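Local coordinates for protein LYND (Lyngbya aestuarii, PDB 4V1T) that probably catalyses the ATP-dependent cyclodehydration of peptide substrates, forming azoline heterocycles, as a YcaO-family enzyme, at residues T363-R371 with K417-Y428. Sequence-based numbering, arbitrary orientation.
With MG (magnesium ion), chain M; ADP (adenosine-5'-diphosphate), chain L.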
loop_
_atom_site.group_PDB
_atom_site.type_symbol
_atom_site.label_atom_id
_atom_site.label_comp_id
_atom_site.label_asym_id
_atom_site.label_seq_id
_atom_site.Cartn_x
_atom_site.Cartn_y
_atom_site.Cartn_z
ATOM N N THR B 363 -10.988 -0.615 -14.569
ATOM C CA THR B 363 -12.084 0.287 -14.229
ATOM C C THR B 363 -11.604 1.700 -13.905
ATOM O O THR B 363 -12.412 2.607 -13.689
ATOM C CB THR B 363 -12.855 -0.245 -13.001
ATOM O OG1 THR B 363 -14.131 0.384 -12.927
ATOM C CG2 THR B 363 -12.076 0.025 -11.728
ATOM N N GLY B 364 -10.287 1.872 -13.851
ATOM C CA GLY B 364 -9.698 3.123 -13.408
ATOM C C GLY B 364 -9.331 4.067 -14.535
ATOM O O GLY B 364 -9.676 3.842 -15.687
ATOM N N VAL B 365 -8.616 5.127 -14.179
ATOM C CA VAL B 365 -8.184 6.147 -15.133
ATOM C C VAL B 365 -6.668 6.274 -15.154
ATOM O O VAL B 365 -6.126 6.936 -16.028
ATOM C CB VAL B 365 -8.794 7.525 -14.812
ATOM C CG1 VAL B 365 -10.306 7.451 -14.885
ATOM C CG2 VAL B 365 -8.359 7.988 -13.435
ATOM N N VAL B 366 -5.992 5.666 -14.176
ATOM C CA VAL B 366 -4.530 5.589 -14.179
ATOM C C VAL B 366 -4.102 4.125 -14.121
ATOM O O VAL B 366 -4.601 3.355 -13.310
ATOM C CB VAL B 366 -3.898 6.410 -13.024
ATOM C CG1 VAL B 366 -4.634 7.722 -12.841
ATOM C CG2 VAL B 366 -3.939 5.678 -11.719
ATOM N N THR B 367 -3.197 3.744 -15.012
ATOM C CA THR B 367 -2.818 2.346 -15.184
ATOM C C THR B 367 -2.153 1.812 -13.938
ATOM O O THR B 367 -2.567 0.803 -13.397
ATOM C CB THR B 367 -1.842 2.163 -16.368
ATOM O OG1 THR B 367 -2.317 2.896 -17.501
ATOM C CG2 THR B 367 -1.694 0.688 -16.734
ATOM N N GLU B 368 -1.113 2.508 -13.503
ATOM C CA GLU B 368 -0.303 2.102 -12.360
ATOM C C GLU B 368 0.168 3.336 -11.602
ATOM O O GLU B 368 -0.028 4.468 -12.046
ATOM C CB GLU B 368 0.911 1.299 -12.829
ATOM C CG GLU B 368 1.832 2.082 -13.763
ATOM C CD GLU B 368 2.910 1.232 -14.403
ATOM O OE1 GLU B 368 3.185 0.128 -13.891
ATOM O OE2 GLU B 368 3.493 1.678 -15.416
ATOM N N LEU B 369 0.792 3.107 -10.458
ATOM C CA LEU B 369 1.403 4.174 -9.685
ATOM C C LEU B 369 2.539 3.579 -8.870
ATOM O O LEU B 369 2.325 3.009 -7.797
ATOM C CB LEU B 369 0.382 4.867 -8.794
ATOM C CG LEU B 369 0.902 5.994 -7.904
ATOM C CD1 LEU B 369 1.450 7.144 -8.742
ATOM C CD2 LEU B 369 -0.203 6.502 -6.992
ATOM N N VAL B 370 3.751 3.728 -9.393
ATOM C CA VAL B 370 4.907 3.026 -8.861
ATOM C C VAL B 370 6.078 3.978 -8.601
ATOM O O VAL B 370 6.350 4.891 -9.392
ATOM C CB VAL B 370 5.341 1.895 -9.829
ATOM C CG1 VAL B 370 6.006 2.460 -11.083
ATOM C CG2 VAL B 370 6.258 0.905 -9.130
ATOM N N ARG B 371 6.743 3.780 -7.465
ATOM C CA ARG B 371 7.981 4.484 -7.163
ATOM C C ARG B 371 9.101 3.879 -7.987
ATOM O O ARG B 371 9.275 2.659 -8.001
ATOM C CB ARG B 371 8.325 4.402 -5.670
ATOM C CG ARG B 371 9.605 5.137 -5.314
ATOM C CD ARG B 371 9.871 5.130 -3.825
ATOM N NE ARG B 371 11.076 5.900 -3.488
ATOM C CZ ARG B 371 11.468 6.201 -2.246
ATOM N NH1 ARG B 371 10.761 5.808 -1.180
ATOM N NH2 ARG B 371 12.587 6.901 -2.062
ATOM N N LYS B 417 4.128 10.912 -4.861
ATOM C CA LYS B 417 3.048 9.959 -5.078
ATOM C C LYS B 417 1.758 10.677 -5.466
ATOM O O LYS B 417 1.124 10.345 -6.476
ATOM C CB LYS B 417 2.826 9.130 -3.814
ATOM C CG LYS B 417 2.030 7.863 -4.032
ATOM C CD LYS B 417 1.847 7.122 -2.717
ATOM C CE LYS B 417 1.330 5.708 -2.918
ATOM N NZ LYS B 417 1.336 4.950 -1.630
ATOM N N ALA B 418 1.374 11.671 -4.671
ATOM C CA ALA B 418 0.188 12.477 -4.960
ATOM C C ALA B 418 0.335 13.227 -6.279
ATOM O O ALA B 418 -0.620 13.373 -7.040
ATOM C CB ALA B 418 -0.055 13.461 -3.835
ATOM N N SER B 419 1.543 13.715 -6.538
ATOM C CA SER B 419 1.828 14.444 -7.750
ATOM C C SER B 419 1.574 13.575 -8.985
ATOM O O SER B 419 0.968 14.028 -9.964
ATOM C CB SER B 419 3.281 14.940 -7.740
ATOM O OG SER B 419 3.656 15.455 -8.998
ATOM N N GLY B 420 2.048 12.335 -8.938
ATOM C CA GLY B 420 1.900 11.417 -10.062
ATOM C C GLY B 420 0.454 11.022 -10.290
ATOM O O GLY B 420 -0.032 10.998 -11.418
ATOM N N LEU B 421 -0.242 10.708 -9.208
ATOM C CA LEU B 421 -1.642 10.313 -9.290
ATOM C C LEU B 421 -2.499 11.443 -9.865
ATOM O O LEU B 421 -3.317 11.227 -10.752
ATOM C CB LEU B 421 -2.168 9.912 -7.908
ATOM C CG LEU B 421 -3.678 9.669 -7.796
ATOM C CD1 LEU B 421 -4.124 8.531 -8.692
ATOM C CD2 LEU B 421 -4.042 9.383 -6.354
ATOM N N CYS B 422 -2.296 12.646 -9.349
ATOM C CA CYS B 422 -3.119 13.785 -9.725
ATOM C C CYS B 422 -2.813 14.290 -11.135
ATOM O O CYS B 422 -3.700 14.829 -11.794
ATOM C CB CYS B 422 -2.960 14.913 -8.702
ATOM S SG CYS B 422 -3.628 14.493 -7.063
ATOM N N GLU B 423 -1.586 14.103 -11.613
ATOM C CA GLU B 423 -1.277 14.465 -13.001
ATOM C C GLU B 423 -1.981 13.516 -13.946
ATOM O O GLU B 423 -2.485 13.916 -14.991
ATOM C CB GLU B 423 0.235 14.439 -13.284
ATOM C CG GLU B 423 0.655 15.440 -14.363
ATOM C CD GLU B 423 2.078 15.253 -14.860
ATOM O OE1 GLU B 423 2.390 14.183 -15.434
ATOM O OE2 GLU B 423 2.884 16.192 -14.689
ATOM N N ALA B 424 -2.022 12.242 -13.576
ATOM C CA ALA B 424 -2.666 11.239 -14.422
ATOM C C ALA B 424 -4.174 11.532 -14.549
ATOM O O ALA B 424 -4.750 11.435 -15.633
ATOM C CB ALA B 424 -2.419 9.848 -13.872
ATOM N N VAL B 425 -4.802 11.914 -13.439
ATOM C CA VAL B 425 -6.215 12.282 -13.450
ATOM C C VAL B 425 -6.421 13.628 -14.150
ATOM O O VAL B 425 -7.441 13.852 -14.795
ATOM C CB VAL B 425 -6.788 12.351 -12.023
ATOM C CG1 VAL B 425 -8.232 12.824 -12.042
ATOM C CG2 VAL B 425 -6.690 10.994 -11.351
ATOM N N GLU B 426 -5.440 14.513 -14.020
ATOM C CA GLU B 426 -5.462 15.791 -14.699
ATOM C C GLU B 426 -5.501 15.580 -16.214
ATOM O O GLU B 426 -6.307 16.185 -16.909
ATOM C CB GLU B 426 -4.230 16.621 -14.310
ATOM C CG GLU B 426 -4.069 17.942 -15.078
ATOM C CD GLU B 426 -2.608 18.307 -15.316
ATOM O OE1 GLU B 426 -1.808 18.237 -14.362
ATOM O OE2 GLU B 426 -2.257 18.655 -16.465
ATOM N N ARG B 427 -4.620 14.722 -16.713
ATOM C CA ARG B 427 -4.535 14.476 -18.138
ATOM C C ARG B 427 -5.795 13.808 -18.664
ATOM O O ARG B 427 -6.268 14.140 -19.746
ATOM C CB ARG B 427 -3.309 13.625 -18.469
ATOM C CG ARG B 427 -1.981 14.271 -18.089
ATOM C CD ARG B 427 -1.572 15.398 -19.026
ATOM N NE ARG B 427 -0.459 16.172 -18.469
ATOM C CZ ARG B 427 0.807 15.751 -18.424
ATOM N NH1 ARG B 427 1.141 14.552 -18.902
ATOM N NH2 ARG B 427 1.747 16.527 -17.895
ATOM N N TYR B 428 -6.361 12.885 -17.898
ATOM C CA TYR B 428 -7.592 12.215 -18.314
ATOM C C TYR B 428 -8.769 13.189 -18.404
ATOM O O TYR B 428 -9.520 13.177 -19.373
ATOM C CB TYR B 428 -7.937 11.067 -17.363
ATOM C CG TYR B 428 -9.363 10.566 -17.522
ATOM C CD1 TYR B 428 -9.680 9.600 -18.463
ATOM C CD2 TYR B 428 -10.392 11.079 -16.737
ATOM C CE1 TYR B 428 -10.979 9.152 -18.620
ATOM C CE2 TYR B 428 -11.700 10.640 -16.885
ATOM C CZ TYR B 428 -11.988 9.673 -17.824
ATOM O OH TYR B 428 -13.283 9.235 -17.967
HETATM MG MG MG M . 4.687 17.060 -14.623
HETATM P PB ADP L . 3.774 19.729 -13.083
HETATM O O1B ADP L . 2.739 20.577 -13.777
HETATM O O2B ADP L . 5.155 20.318 -13.102
HETATM O O3B ADP L . 3.708 18.289 -13.493
HETATM P PA ADP L . 3.394 18.664 -10.404
HETATM O O1A ADP L . 3.748 19.303 -9.086
HETATM O O2A ADP L . 4.216 17.486 -10.893
HETATM O O3A ADP L . 3.311 19.821 -11.533
HETATM O "O5'" ADP L . 1.865 18.206 -10.321
HETATM C "C5'" ADP L . 1.295 17.372 -11.310
HETATM C "C4'" ADP L . -0.216 17.516 -11.230
HETATM O "O4'" ADP L . -0.705 16.937 -10.022
HETATM C "C3'" ADP L . -0.640 18.973 -11.198
HETATM O "O3'" ADP L . -1.852 19.096 -11.932
HETATM C "C2'" ADP L . -0.908 19.290 -9.746
HETATM O "O2'" ADP L . -1.975 20.227 -9.576
HETATM C "C1'" ADP L . -1.296 17.936 -9.187
HETATM N N9 ADP L . -0.848 17.791 -7.782
HETATM C C8 ADP L . 0.427 17.763 -7.340
HETATM N N7 ADP L . 0.461 17.602 -5.995
HETATM C C5 ADP L . -0.807 17.521 -5.567
HETATM C C6 ADP L . -1.476 17.351 -4.262
HETATM N N6 ADP L . -0.725 17.235 -3.143
HETATM N N1 ADP L . -2.825 17.322 -4.236
HETATM C C2 ADP L . -3.561 17.439 -5.356
HETATM N N3 ADP L . -3.014 17.596 -6.580
HETATM C C4 ADP L . -1.671 17.648 -6.746
HETATM O O HOH W 1 6.605 17.608 -14.208
HETATM O O HOH W 2 4.580 15.849 -12.687
HETATM O O HOH W 3 4.901 15.194 -15.415
#
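Val-365 sets CG1 squarely over the Tyr-428 ring, 3.9 Å from its centroid and 5° off the ring normal, a CH-pi contact that engages one face of the phenol. With a serine in place of Tyr-428, Val-365 CG1 would probably lose this aromatic support and a gap would open beside it. Aliphatic packing carries the rest of the interface, where no hydrogen bond crosses. Val-365 CG2 meets Val-425 CG2 at 4.0 Å, and Ile-725 touches both valines. In Val-366, CG1 stands beside the backbone N (chi1 -40°, about 20° off staggered), which turns it onto Ala-424 CB at 3.2 Å, closer than carbons usually pack, so the exact fit is doubtful; CG2 approaches Leu-421 CD1. Leu-369 forks over the helix: CD1 rests on the backbone at Lys-417 O, and CD2 reaches Lys-417 CG and Leu-421 CB, the leucine crossing both side chains at about a right angle. Gly-420 lets CD1 lie close to the helix backbone. The other side of the helix carries the nucleotide: Glu-423 OE2 binds magnesium at 2.0 Å, and Glu-426 OE1 accepts a 2.6 Å hydrogen bond from ADP O3'. Strand 369-371, outermost within this chain in a three-stranded antiparallel sheet, and the loop before it thus back the helix that forms part of the ADP-magnesium site of the YcaO domain.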